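PDB 5JHH: Rho guanine nucleotide exchange factor 11 from Homo sapiens, which probably acts as a guanine nucleotide exchange factor for Rho-family GTPases, speeding the release of GDP so that GTP can take its place. Local coordinates for residues V32-H37 / E75-W80; R42-I47 / D161-E166; E129-K134 / S139-F144. One frame throughout, in Å; residues are numbered along the deposited sequence.

Contact 1: residues V32-H37 / E75-W80; sequences VTEASH and EIHNSW
Glu34 and His77 form a buried His-carboxylate hydrogen bond in the all-helical RhoGEF (DH) domain, where helices 18-54 and 70-89 run roughly antiparallel, their local axes 144° apart. The tight part gathers round this carboxylate. ND1 of His77 donates to OE2 of Glu34 over 2.5 Å. The N-H comes to the syn side of OE2, 15° out of the carboxylate plane, while OE2 lies close to the plane of the His77 ring. With CG anti to the backbone N (chi1 -170°) and the chain bent at chi2, Glu34 turns its acid group across to the other helix. The edge of the His37 ring is turned toward the face of His77 in a T-shaped pair, centroids 4.6 Å apart. OE1 of Glu34 pairs with Arg169 and Tyr173, while NE2 of His77 is taken by Glu166; an imidazole between two carboxylates would probably tend toward the doubly protonated form. On the looser side, Ala35 and Asn78 point away from the facing helix, and Ser36 OG is hydrogen-bonded to an acidic side chain of another protein's chain, consistent with this helix contributing to the GTPase-binding face. The Trp80 indole meets the acid edge-on, its CE3 3.6 Å from CD of Glu34.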
ATOM      1  N   VAL A  32      -9.944   9.810  19.420  1.00 26.05           N
ATOM      2  CA  VAL A  32     -11.220   9.227  19.049  1.00 26.53           C
ATOM      3  C   VAL A  32     -10.977   8.081  18.078  1.00 26.34           C
ATOM      4  O   VAL A  32     -11.611   7.054  18.169  1.00 24.64           O
ATOM      5  CB  VAL A  32     -12.162  10.281  18.444  1.00 29.19           C
ATOM      6  CG1 VAL A  32     -13.412   9.635  17.871  1.00 29.48           C
ATOM      7  CG2 VAL A  32     -12.578  11.259  19.530  1.00 29.09           C
ATOM      8  N   THR A  33     -10.033   8.239  17.166  1.00 26.93           N
ATOM      9  CA  THR A  33      -9.774   7.161  16.229  1.00 23.92           C
ATOM     10  C   THR A  33      -8.961   6.002  16.859  1.00 26.76           C
ATOM     11  O   THR A  33      -9.028   4.864  16.400  1.00 26.29           O
ATOM     12  CB  THR A  33      -9.022   7.655  15.038  1.00 23.37           C
ATOM     13  OG1 THR A  33      -7.822   8.321  15.493  1.00 22.26           O
ATOM     14  CG2 THR A  33      -9.914   8.575  14.223  1.00 23.57           C
ATOM     15  N   GLU A  34      -8.251   6.260  17.938  1.00 26.11           N
ATOM     16  CA  GLU A  34      -7.677   5.149  18.691  1.00 26.63           C
ATOM     17  C   GLU A  34      -8.748   4.296  19.354  1.00 28.83           C
ATOM     18  O   GLU A  34      -8.743   3.062  19.241  1.00 28.85           O
ATOM     19  CB  GLU A  34      -6.692   5.634  19.698  1.00 23.37           C
ATOM     20  CG  GLU A  34      -5.899   4.534  20.349  1.00 25.73           C
ATOM     21  CD  GLU A  34      -4.918   3.812  19.410  1.00 26.12           C
ATOM     22  OE1 GLU A  34      -4.533   4.316  18.322  1.00 23.00           O
ATOM     23  OE2 GLU A  34      -4.513   2.704  19.807  1.00 28.72           O
ATOM     24  N   ALA A  35      -9.722   4.935  19.975  1.00 26.87           N
ATOM     25  CA  ALA A  35     -10.783   4.187  20.610  1.00 26.87           C
ATOM     26  C   ALA A  35     -11.557   3.433  19.517  1.00 25.03           C
ATOM     27  O   ALA A  35     -11.987   2.274  19.648  1.00 25.76           O
ATOM     28  CB  ALA A  35     -11.719   5.141  21.372  1.00 28.54           C
ATOM     29  N   SER A  36     -11.745   4.104  18.408  1.00 23.30           N
ATOM     30  CA  SER A  36     -12.458   3.490  17.335  1.00 24.27           C
ATOM     31  C   SER A  36     -11.692   2.242  16.826  1.00 23.24           C
ATOM     32  O   SER A  36     -12.251   1.222  16.509  1.00 21.42           O
ATOM     33  CB  SER A  36     -12.629   4.486  16.230  1.00 24.35           C
ATOM     34  OG  SER A  36     -13.388   3.807  15.303  1.00 28.63           O
ATOM     35  N   HIS A  37     -10.377   2.341  16.788  1.00 25.14           N
ATOM     36  CA  HIS A  37      -9.585   1.251  16.270  1.00 24.31           C
ATOM     37  C   HIS A  37      -9.654   0.052  17.196  1.00 21.35           C
ATOM     38  O   HIS A  37      -9.886  -1.077  16.797  1.00 21.16           O
ATOM     39  CB  HIS A  37      -8.152   1.697  16.041  1.00 23.53           C
ATOM     40  CG  HIS A  37      -7.289   0.593  15.589  1.00 22.89           C
ATOM     41  ND1 HIS A  37      -6.376  -0.016  16.421  1.00 24.77           N
ATOM     42  CD2 HIS A  37      -7.280  -0.103  14.440  1.00 20.56           C
ATOM     43  CE1 HIS A  37      -5.818  -1.025  15.785  1.00 21.98           C
ATOM     44  NE2 HIS A  37      -6.370  -1.108  14.592  1.00 24.09           N
ATOM     45  N   GLU A  75      -4.410  -5.574  23.796  1.00 27.00           N
ATOM     46  CA  GLU A  75      -3.824  -4.953  24.976  1.00 29.08           C
ATOM     47  C   GLU A  75      -2.769  -3.833  24.676  1.00 28.22           C
ATOM     48  O   GLU A  75      -2.728  -2.816  25.338  1.00 27.15           O
ATOM     49  CB  GLU A  75      -3.260  -6.045  25.863  1.00 33.93           C
ATOM     50  CG  GLU A  75      -2.758  -5.578  27.235  1.00 42.30           C
ATOM     51  CD  GLU A  75      -3.723  -4.648  27.958  1.00 44.61           C
ATOM     52  OE1 GLU A  75      -4.965  -4.763  27.780  1.00 47.48           O
ATOM     53  OE2 GLU A  75      -3.208  -3.771  28.677  1.00 53.38           O
ATOM     54  N   ILE A  76      -1.973  -3.980  23.634  1.00 25.41           N
ATOM     55  CA  ILE A  76      -1.164  -2.880  23.157  1.00 24.13           C
ATOM     56  C   ILE A  76      -2.002  -1.613  23.054  1.00 25.73           C
ATOM     57  O   ILE A  76      -1.567  -0.519  23.470  1.00 24.15           O
ATOM     58  CB  ILE A  76      -0.651  -3.105  21.718  1.00 27.24           C
ATOM     59  CG1 ILE A  76       0.407  -4.193  21.617  1.00 25.56           C
ATOM     60  CG2 ILE A  76      -0.140  -1.821  21.077  1.00 30.58           C
ATOM     61  CD1 ILE A  76       1.618  -3.952  22.405  1.00 27.20           C
ATOM     62  N   HIS A  77      -3.130  -1.716  22.361  1.00 24.79           N
ATOM     63  CA  HIS A  77      -3.937  -0.525  22.094  1.00 23.51           C
ATOM     64  C   HIS A  77      -4.833  -0.100  23.260  1.00 23.79           C
ATOM     65  O   HIS A  77      -5.113   1.093  23.416  1.00 25.40           O
ATOM     66  CB  HIS A  77      -4.771  -0.658  20.823  1.00 21.25           C
ATOM     67  CG  HIS A  77      -3.966  -0.637  19.579  1.00 22.24           C
ATOM     68  ND1 HIS A  77      -3.575   0.529  18.971  1.00 23.00           N
ATOM     69  CD2 HIS A  77      -3.476  -1.642  18.815  1.00 23.56           C
ATOM     70  CE1 HIS A  77      -2.875   0.247  17.892  1.00 22.20           C
ATOM     71  NE2 HIS A  77      -2.784  -1.062  17.787  1.00 21.56           N
ATOM     72  N   ASN A  78      -5.312  -1.049  24.033  1.00 21.12           N
ATOM     73  CA  ASN A  78      -6.168  -0.736  25.157  1.00 23.04           C
ATOM     74  C   ASN A  78      -5.380   0.011  26.239  1.00 26.11           C
ATOM     75  O   ASN A  78      -5.821   1.039  26.720  1.00 29.45           O
ATOM     76  CB  ASN A  78      -6.712  -2.026  25.712  1.00 26.53           C
ATOM     77  CG  ASN A  78      -7.580  -1.835  26.946  1.00 27.57           C
ATOM     78  OD1 ASN A  78      -8.648  -1.245  26.893  1.00 28.33           O
ATOM     79  ND2 ASN A  78      -7.123  -2.370  28.052  1.00 29.05           N
ATOM     80  N   SER A  79      -4.186  -0.461  26.547  1.00 24.57           N
ATOM     81  CA  SER A  79      -3.357   0.202  27.520  1.00 28.15           C
ATOM     82  C   SER A  79      -3.146   1.637  27.098  1.00 28.34           C
ATOM     83  O   SER A  79      -3.357   2.548  27.865  1.00 32.77           O
ATOM     84  CB  SER A  79      -2.024  -0.529  27.724  1.00 26.86           C
ATOM     85  OG  SER A  79      -1.231  -0.536  26.533  1.00 29.79           O
ATOM     86  N   TRP A  80      -2.768   1.853  25.854  1.00 29.46           N
ATOM     87  CA  TRP A  80      -2.539   3.210  25.384  1.00 30.09           C
ATOM     88  C   TRP A  80      -3.831   4.027  25.464  1.00 29.79           C
ATOM     89  O   TRP A  80      -3.862   5.163  25.929  1.00 28.30           O
ATOM     90  CB  TRP A  80      -2.005   3.205  23.940  1.00 27.29           C
ATOM     91  CG  TRP A  80      -1.288   4.444  23.571  1.00 26.05           C
ATOM     92  CD1 TRP A  80      -0.460   5.147  24.377  1.00 27.05           C
ATOM     93  CD2 TRP A  80      -1.278   5.116  22.295  1.00 24.76           C
ATOM     94  NE1 TRP A  80       0.058   6.220  23.704  1.00 27.82           N
ATOM     95  CE2 TRP A  80      -0.440   6.236  22.430  1.00 25.11           C
ATOM     96  CE3 TRP A  80      -1.949   4.914  21.071  1.00 24.59           C
ATOM     97  CZ2 TRP A  80      -0.187   7.129  21.365  1.00 24.21           C
ATOM     98  CZ3 TRP A  80      -1.717   5.775  20.025  1.00 22.36           C
ATOM     99  CH2 TRP A  80      -0.830   6.889  20.178  1.00 24.24           C
TER

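Contact 2: residues R42-I47 / D161-E166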
ATOM      1  N   ARG A  42     -11.878  -5.408  18.661  1.00 24.83           N
ATOM      2  CA  ARG A  42     -12.764  -6.212  19.522  1.00 28.25           C
ATOM      3  C   ARG A  42     -13.873  -6.832  18.736  1.00 27.28           C
ATOM      4  O   ARG A  42     -14.359  -7.898  19.108  1.00 27.10           O
ATOM      5  CB  ARG A  42     -13.348  -5.436  20.685  1.00 29.32           C
ATOM      6  CG  ARG A  42     -12.280  -5.123  21.702  1.00 29.92           C
ATOM      7  CD  ARG A  42     -12.849  -4.410  22.903  1.00 33.48           C
ATOM      8  NE  ARG A  42     -11.909  -4.505  24.018  1.00 34.70           N
ATOM      9  CZ  ARG A  42     -11.479  -3.474  24.718  1.00 39.03           C
ATOM     10  NH1 ARG A  42     -10.598  -3.664  25.687  1.00 39.58           N
ATOM     11  NH2 ARG A  42     -11.945  -2.254  24.458  1.00 43.19           N
ATOM     12  N   VAL A  43     -14.215  -6.213  17.616  1.00 24.90           N
ATOM     13  CA  VAL A  43     -15.089  -6.858  16.664  1.00 24.53           C
ATOM     14  C   VAL A  43     -14.401  -8.084  16.069  1.00 27.05           C
ATOM     15  O   VAL A  43     -15.015  -9.150  15.991  1.00 23.60           O
ATOM     16  CB  VAL A  43     -15.482  -5.932  15.525  1.00 24.61           C
ATOM     17  CG1 VAL A  43     -16.238  -6.694  14.459  1.00 22.27           C
ATOM     18  CG2 VAL A  43     -16.349  -4.809  16.055  1.00 26.84           C
ATOM     19  N   LEU A  44     -13.123  -7.961  15.690  1.00 23.56           N
ATOM     20  CA  LEU A  44     -12.449  -9.103  15.158  1.00 23.88           C
ATOM     21  C   LEU A  44     -12.461 -10.216  16.193  1.00 26.39           C
ATOM     22  O   LEU A  44     -12.598 -11.406  15.861  1.00 24.59           O
ATOM     23  CB  LEU A  44     -10.996  -8.785  14.792  1.00 25.44           C
ATOM     24  CG  LEU A  44     -10.762  -7.880  13.592  1.00 27.07           C
ATOM     25  CD1 LEU A  44      -9.290  -7.523  13.499  1.00 25.34           C
ATOM     26  CD2 LEU A  44     -11.187  -8.582  12.304  1.00 27.34           C
ATOM     27  N   ASP A  45     -12.272  -9.839  17.448  1.00 25.53           N
ATOM     28  CA  ASP A  45     -12.180 -10.847  18.508  1.00 26.83           C
ATOM     29  C   ASP A  45     -13.502 -11.558  18.706  1.00 27.11           C
ATOM     30  O   ASP A  45     -13.584 -12.764  18.687  1.00 26.74           O
ATOM     31  CB  ASP A  45     -11.768 -10.189  19.805  1.00 27.04           C
ATOM     32  CG  ASP A  45     -11.503 -11.177  20.886  1.00 28.23           C
ATOM     33  OD1 ASP A  45     -10.867 -12.182  20.576  1.00 31.27           O
ATOM     34  OD2 ASP A  45     -11.910 -10.948  22.047  1.00 29.48           O
ATOM     35  N   LEU A  46     -14.551 -10.786  18.867  1.00 28.69           N
ATOM     36  CA  LEU A  46     -15.767 -11.346  19.323  1.00 32.78           C
ATOM     37  C   LEU A  46     -16.525 -11.982  18.158  1.00 29.89           C
ATOM     38  O   LEU A  46     -17.042 -13.057  18.313  1.00 29.40           O
ATOM     39  CB  LEU A  46     -16.600 -10.264  20.025  1.00 41.63           C
ATOM     40  CG  LEU A  46     -18.128 -10.492  20.085  1.00 51.48           C
ATOM     41  CD1 LEU A  46     -18.484 -11.508  21.177  1.00 53.70           C
ATOM     42  CD2 LEU A  46     -18.899  -9.172  20.250  1.00 52.24           C
ATOM     43  N   ILE A  47     -16.627 -11.319  17.009  1.00 26.74           N
ATOM     44  CA  ILE A  47     -17.475 -11.830  15.938  1.00 26.18           C
ATOM     45  C   ILE A  47     -16.781 -12.966  15.174  1.00 26.62           C
ATOM     46  O   ILE A  47     -17.462 -13.874  14.686  1.00 24.83           O
ATOM     47  CB  ILE A  47     -17.866 -10.734  14.931  1.00 27.78           C
ATOM     48  CG1 ILE A  47     -18.654  -9.606  15.605  1.00 31.54           C
ATOM     49  CG2 ILE A  47     -18.695 -11.298  13.791  1.00 25.45           C
ATOM     50  CD1 ILE A  47     -19.912 -10.047  16.310  1.00 34.22           C
ATOM     51  N   ASP A 161     -11.776  -7.037   5.039  1.00 29.04           N
ATOM     52  CA  ASP A 161     -11.789  -5.600   5.042  1.00 29.22           C
ATOM     53  C   ASP A 161     -11.503  -5.085   6.432  1.00 27.68           C
ATOM     54  O   ASP A 161     -11.198  -3.912   6.567  1.00 32.55           O
ATOM     55  CB  ASP A 161     -13.154  -4.989   4.555  1.00 31.20           C
ATOM     56  CG  ASP A 161     -13.676  -5.594   3.235  1.00 36.57           C
ATOM     57  OD1 ASP A 161     -12.876  -5.782   2.247  1.00 30.98           O
ATOM     58  OD2 ASP A 161     -14.931  -5.869   3.178  1.00 37.55           O
ATOM     59  N   LEU A 162     -11.669  -5.897   7.475  1.00 24.85           N
ATOM     60  CA  LEU A 162     -11.503  -5.428   8.867  1.00 21.91           C
ATOM     61  C   LEU A 162     -10.133  -5.797   9.448  1.00 24.23           C
ATOM     62  O   LEU A 162      -9.545  -5.084  10.269  1.00 24.62           O
ATOM     63  CB  LEU A 162     -12.579  -6.082   9.733  1.00 24.93           C
ATOM     64  CG  LEU A 162     -14.026  -5.716   9.396  1.00 26.14           C
ATOM     65  CD1 LEU A 162     -15.045  -6.690   9.941  1.00 27.20           C
ATOM     66  CD2 LEU A 162     -14.347  -4.308   9.911  1.00 27.82           C
ATOM     67  N   ILE A 163      -9.615  -6.941   9.025  1.00 23.38           N
ATOM     68  CA  ILE A 163      -8.418  -7.509   9.648  1.00 23.06           C
ATOM     69  C   ILE A 163      -7.134  -6.731   9.278  1.00 22.31           C
ATOM     70  O   ILE A 163      -6.112  -6.810   9.951  1.00 22.75           O
ATOM     71  CB  ILE A 163      -8.295  -8.977   9.276  1.00 20.80           C
ATOM     72  CG1 ILE A 163      -7.462  -9.728  10.287  1.00 23.10           C
ATOM     73  CG2 ILE A 163      -7.714  -9.134   7.914  1.00 23.34           C
ATOM     74  CD1 ILE A 163      -7.313 -11.197   9.982  1.00 23.33           C
ATOM     75  N   ILE A 164      -7.225  -5.986   8.197  1.00 19.73           N
ATOM     76  CA  ILE A 164      -6.169  -5.113   7.763  1.00 20.80           C
ATOM     77  C   ILE A 164      -6.119  -3.796   8.542  1.00 20.06           C
ATOM     78  O   ILE A 164      -5.211  -2.996   8.364  1.00 19.84           O
ATOM     79  CB  ILE A 164      -6.314  -4.836   6.262  1.00 21.45           C
ATOM     80  CG1 ILE A 164      -5.019  -4.299   5.722  1.00 22.80           C
ATOM     81  CG2 ILE A 164      -7.435  -3.842   5.982  1.00 25.27           C
ATOM     82  CD1 ILE A 164      -5.034  -4.057   4.264  1.00 24.70           C
ATOM     83  N   SER A 165      -7.042  -3.602   9.464  1.00 20.05           N
ATOM     84  CA  SER A 165      -7.135  -2.332  10.150  1.00 21.19           C
ATOM     85  C   SER A 165      -5.881  -2.051  10.957  1.00 19.45           C
ATOM     86  O   SER A 165      -5.546  -0.906  11.141  1.00 19.31           O
ATOM     87  CB  SER A 165      -8.354  -2.307  11.069  1.00 22.46           C
ATOM     88  OG  SER A 165      -8.117  -3.341  12.020  1.00 24.30           O
ATOM     89  N   GLU A 166      -5.175  -3.056  11.453  1.00 19.12           N
ATOM     90  CA  GLU A 166      -4.008  -2.737  12.204  1.00 19.03           C
ATOM     91  C   GLU A 166      -2.914  -2.095  11.328  1.00 19.84           C
ATOM     92  O   GLU A 166      -2.338  -1.065  11.680  1.00 18.38           O
ATOM     93  CB  GLU A 166      -3.430  -3.978  12.848  1.00 22.09           C
ATOM     94  CG  GLU A 166      -2.228  -3.641  13.742  1.00 21.26           C
ATOM     95  CD  GLU A 166      -2.618  -2.974  15.034  1.00 19.68           C
ATOM     96  OE1 GLU A 166      -3.803  -3.075  15.380  1.00 20.17           O
ATOM     97  OE2 GLU A 166      -1.741  -2.377  15.718  1.00 21.59           O
TER
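The carbonyl oxygen of Leu162, a residue packed against Leu44 of the long helix 18-54, is held twice by a single serine: Ser165 OG donates to Leu162 O over 2.9 Å, almost straight in line with the C=O bond, and Ser165 N donates to the same oxygen at 3.0 Å. The backbone bond closes a type I beta turn from Leu162 to Ser165, which joins the end of helix 159-162 to the start of helix 165-182; the hydroxyl adds a second grip. It illustrates how a turn between two helices can be pinned by its own polar atoms and still offer an apolar surface to a neighbour. That neighbour is Leu44, whose two methyls do all the close touching. CD2 of Leu44 lies 3.8 Å from CB of Leu162, the two side chains sliding past each other in opposite directions. CD1 of Leu44 rests against the backbone, 3.9 Å from CA of Ile163, and CD2 of Leu44 also comes within 4.2 Å of CB of Ile163. With CG anti to the carbonyl carbon (chi1 -70°), both methyls are turned onto the backbone at Ile163. Beyond the two segments, Leu162 packs on Leu157, and Ile163 on Phe67 and on Leu128 of helix 124-137. Asp161 and Ile164 touch aromatic side chains of another protein's chain. Between residues 42-47 and 161-166 the contact is apolar, and the pairing probably depends on shape, while the doubly bonded carbonyl supplies directional restraint from within the turn.

Contact 3: residues E129-K134 / S139-F144; sequences ELIKTK and SRFQLF
Lys134 brings CD over one face of the Phe141 ring, with CB and CG along the CD2 side, the two side chains crossing at about a right angle. CD of Lys134 sits 3.8 Å from the centroid of the Phe141 ring and only 7° off the normal, a well-centred CH-pi contact. Nearer the backbone, CB of Lys134 touches CD2 of Phe141 at 3.7 Å. The lysine then bends at chi3 and chi4, which carries NZ away from the ring to a salt bridge with Glu62, so that one residue serves the aromatic with its methylenes and an acid with its ammonium. Ile131 meets a different part of the ring: its carbonyl O lies at the edge, near the ring plane, 4.0 Å from CE2 of Phe141, while its CG1 approaches CZ. A chi1 of -171° swings the phenyl group out toward helix 124-137. Replacing Phe141 by an alanine would probably open a gap beside Ile131 and leave the Lys134 methylenes without the face they rest on. The contact joins consecutive helices, 124-137 and 139-150, across the short bend between them; Met58 packs on both Ile131 and Phe141, Leu66 of helix 60-66 adjoins Ile131, and Phe144 leans on helix 18-54.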
ATOM      1  N   GLU A 129      -6.028 -15.580   1.582  1.00 23.49           N
ATOM      2  CA  GLU A 129      -6.200 -16.441   0.423  1.00 26.99           C
ATOM      3  C   GLU A 129      -6.669 -17.851   0.823  1.00 27.36           C
ATOM      4  O   GLU A 129      -7.557 -18.417   0.208  1.00 26.73           O
ATOM      5  CB  GLU A 129      -4.895 -16.549  -0.370  1.00 33.86           C
ATOM      6  CG  GLU A 129      -4.892 -15.728  -1.661  1.00 48.44           C
ATOM      7  CD  GLU A 129      -5.972 -16.172  -2.674  1.00 53.56           C
ATOM      8  OE1 GLU A 129      -6.308 -17.384  -2.754  1.00 54.63           O
ATOM      9  OE2 GLU A 129      -6.473 -15.306  -3.421  1.00 55.18           O
ATOM     10  N   LEU A 130      -6.091 -18.405   1.870  1.00 26.64           N
ATOM     11  CA  LEU A 130      -6.615 -19.657   2.419  1.00 31.04           C
ATOM     12  C   LEU A 130      -8.104 -19.548   2.815  1.00 29.76           C
ATOM     13  O   LEU A 130      -8.886 -20.445   2.510  1.00 27.69           O
ATOM     14  CB  LEU A 130      -5.780 -20.114   3.610  1.00 31.33           C
ATOM     15  CG  LEU A 130      -5.982 -21.463   4.344  1.00 45.48           C
ATOM     16  CD1 LEU A 130      -6.683 -21.354   5.711  1.00 50.79           C
ATOM     17  CD2 LEU A 130      -6.655 -22.556   3.489  1.00 53.20           C
ATOM     18  N   ILE A 131      -8.479 -18.496   3.535  1.00 27.75           N
ATOM     19  CA  ILE A 131      -9.866 -18.320   3.953  1.00 30.31           C
ATOM     20  C   ILE A 131     -10.757 -18.247   2.712  1.00 28.41           C
ATOM     21  O   ILE A 131     -11.853 -18.760   2.702  1.00 25.23           O
ATOM     22  CB  ILE A 131     -10.089 -17.016   4.768  1.00 34.98           C
ATOM     23  CG1 ILE A 131     -10.277 -17.301   6.239  1.00 42.05           C
ATOM     24  CG2 ILE A 131     -11.411 -16.338   4.405  1.00 39.92           C
ATOM     25  CD1 ILE A 131      -9.224 -18.174   6.843  1.00 43.67           C
ATOM     26  N   LYS A 132     -10.294 -17.578   1.677  1.00 27.26           N
ATOM     27  CA  LYS A 132     -11.088 -17.448   0.499  1.00 32.33           C
ATOM     28  C   LYS A 132     -11.302 -18.825  -0.118  1.00 30.92           C
ATOM     29  O   LYS A 132     -12.380 -19.150  -0.582  1.00 27.52           O
ATOM     30  CB  LYS A 132     -10.399 -16.529  -0.477  1.00 37.78           C
ATOM     31  CG  LYS A 132     -11.321 -15.976  -1.532  1.00 44.95           C
ATOM     32  CD  LYS A 132     -10.945 -14.546  -1.894  1.00 54.42           C
ATOM     33  CE  LYS A 132      -9.725 -14.488  -2.790  1.00 59.54           C
ATOM     34  NZ  LYS A 132      -9.784 -13.269  -3.646  1.00 69.21           N
ATOM     35  N   THR A 133     -10.270 -19.645  -0.093  1.00 30.07           N
ATOM     36  CA  THR A 133     -10.378 -20.968  -0.686  1.00 34.06           C
ATOM     37  C   THR A 133     -11.366 -21.773   0.118  1.00 35.04           C
ATOM     38  O   THR A 133     -12.287 -22.411  -0.422  1.00 33.82           O
ATOM     39  CB  THR A 133      -9.020 -21.650  -0.698  1.00 32.78           C
ATOM     40  OG1 THR A 133      -8.185 -20.934  -1.592  1.00 32.52           O
ATOM     41  CG2 THR A 133      -9.126 -23.066  -1.152  1.00 38.47           C
ATOM     42  N   LYS A 134     -11.184 -21.707   1.428  1.00 31.57           N
ATOM     43  CA  LYS A 134     -12.044 -22.415   2.347  1.00 31.76           C
ATOM     44  C   LYS A 134     -13.520 -22.097   2.131  1.00 31.18           C
ATOM     45  O   LYS A 134     -14.357 -22.955   2.268  1.00 27.73           O
ATOM     46  CB  LYS A 134     -11.655 -22.075   3.760  1.00 32.29           C
ATOM     47  CG  LYS A 134     -11.917 -23.194   4.696  1.00 39.27           C
ATOM     48  CD  LYS A 134     -11.373 -22.903   6.093  1.00 44.15           C
ATOM     49  CE  LYS A 134      -9.914 -23.293   6.191  1.00 41.92           C
ATOM     50  NZ  LYS A 134      -9.731 -24.728   6.543  1.00 39.26           N
ATOM     51  N   SER A 139     -18.926 -25.677   2.714  1.00 30.22           N
ATOM     52  CA  SER A 139     -20.204 -25.030   2.841  1.00 33.26           C
ATOM     53  C   SER A 139     -20.378 -24.578   4.278  1.00 29.67           C
ATOM     54  O   SER A 139     -20.878 -23.488   4.500  1.00 32.51           O
ATOM     55  CB  SER A 139     -21.341 -25.961   2.449  1.00 33.56           C
ATOM     56  OG  SER A 139     -21.235 -27.099   3.291  1.00 44.03           O
ATOM     57  N   ARG A 140     -19.985 -25.376   5.260  1.00 26.41           N
ATOM     58  CA  ARG A 140     -20.182 -24.891   6.634  1.00 29.56           C
ATOM     59  C   ARG A 140     -19.381 -23.580   6.876  1.00 28.23           C
ATOM     60  O   ARG A 140     -19.781 -22.727   7.648  1.00 28.43           O
ATOM     61  CB  ARG A 140     -19.774 -25.920   7.674  1.00 27.60           C
ATOM     62  CG  ARG A 140     -19.771 -25.388   9.089  1.00 26.95           C
ATOM     63  CD  ARG A 140     -19.265 -26.465  10.045  1.00 30.35           C
ATOM     64  NE  ARG A 140     -19.487 -26.090  11.450  1.00 30.73           N
ATOM     65  CZ  ARG A 140     -18.550 -26.021  12.401  1.00 33.28           C
ATOM     66  NH1 ARG A 140     -17.275 -26.318  12.159  1.00 33.74           N
ATOM     67  NH2 ARG A 140     -18.901 -25.650  13.624  1.00 34.72           N
ATOM     68  N   PHE A 141     -18.240 -23.449   6.232  1.00 25.84           N
ATOM     69  CA  PHE A 141     -17.399 -22.346   6.506  1.00 28.53           C
ATOM     70  C   PHE A 141     -17.965 -21.109   5.804  1.00 28.67           C
ATOM     71  O   PHE A 141     -18.035 -20.012   6.388  1.00 26.17           O
ATOM     72  CB  PHE A 141     -15.987 -22.621   6.040  1.00 28.32           C
ATOM     73  CG  PHE A 141     -15.041 -21.589   6.499  1.00 34.81           C
ATOM     74  CD1 PHE A 141     -14.787 -21.461   7.846  1.00 35.65           C
ATOM     75  CD2 PHE A 141     -14.508 -20.659   5.622  1.00 34.28           C
ATOM     76  CE1 PHE A 141     -13.966 -20.457   8.313  1.00 37.74           C
ATOM     77  CE2 PHE A 141     -13.695 -19.652   6.087  1.00 33.65           C
ATOM     78  CZ  PHE A 141     -13.407 -19.558   7.433  1.00 32.50           C
ATOM     79  N   GLN A 142     -18.420 -21.303   4.571  1.00 29.99           N
ATOM     80  CA  GLN A 142     -19.024 -20.199   3.798  1.00 32.03           C
ATOM     81  C   GLN A 142     -20.243 -19.638   4.489  1.00 29.00           C
ATOM     82  O   GLN A 142     -20.409 -18.430   4.595  1.00 27.94           O
ATOM     83  CB  GLN A 142     -19.399 -20.679   2.416  1.00 37.75           C
ATOM     84  CG  GLN A 142     -20.236 -19.700   1.607  1.00 44.88           C
ATOM     85  CD  GLN A 142     -20.964 -20.411   0.494  1.00 55.07           C
ATOM     86  OE1 GLN A 142     -22.185 -20.528   0.529  1.00 69.69           O
ATOM     87  NE2 GLN A 142     -20.213 -20.954  -0.470  1.00 54.24           N
ATOM     88  N   LEU A 143     -21.059 -20.531   5.014  1.00 29.47           N
ATOM     89  CA  LEU A 143     -22.198 -20.172   5.859  1.00 33.26           C
ATOM     90  C   LEU A 143     -21.833 -19.390   7.104  1.00 30.24           C
ATOM     91  O   LEU A 143     -22.486 -18.419   7.465  1.00 27.98           O
ATOM     92  CB  LEU A 143     -22.949 -21.438   6.306  1.00 40.68           C
ATOM     93  CG  LEU A 143     -24.370 -21.541   5.770  1.00 56.66           C
ATOM     94  CD1 LEU A 143     -24.796 -23.009   5.639  1.00 60.81           C
ATOM     95  CD2 LEU A 143     -25.302 -20.747   6.691  1.00 58.96           C
ATOM     96  N   PHE A 144     -20.830 -19.863   7.829  1.00 28.00           N
ATOM     97  CA  PHE A 144     -20.448 -19.184   9.033  1.00 25.68           C
ATOM     98  C   PHE A 144     -19.972 -17.755   8.700  1.00 25.89           C
ATOM     99  O   PHE A 144     -20.278 -16.787   9.409  1.00 25.24           O
ATOM    100  CB  PHE A 144     -19.344 -19.968   9.721  1.00 27.79           C
ATOM    101  CG  PHE A 144     -18.677 -19.201  10.791  1.00 29.13           C
ATOM    102  CD1 PHE A 144     -17.678 -18.317  10.488  1.00 28.69           C
ATOM    103  CD2 PHE A 144     -19.086 -19.318  12.090  1.00 32.52           C
ATOM    104  CE1 PHE A 144     -17.075 -17.577  11.468  1.00 29.76           C
ATOM    105  CE2 PHE A 144     -18.471 -18.581  13.078  1.00 33.45           C
ATOM    106  CZ  PHE A 144     -17.484 -17.693  12.760  1.00 29.00           C
TER

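How the contacts relate
All three contacts lie within the RhoGEF domain, and the first two show how one long helix can organise a helical bundle. Helix 18-54 enters both contact 1 and contact 2, whose centres lie about 13 Å apart. Their segments alternate along the chain, and they meet physically: Glu166 and Ser165 of contact 2 lie beside the histidines of contact 1. Contact 3 is nested inside the loop closed by contact 2; their centres are about 17 Å apart, and it adjoins helix 18-54 where Ile47 O comes 4.3 Å from Phe144 CZ. Contacts 1 and 3 follow in series, about 30 Å apart between centres, without touching. The domain is thus linked from a polar cluster through apolar packing to a local helix pair.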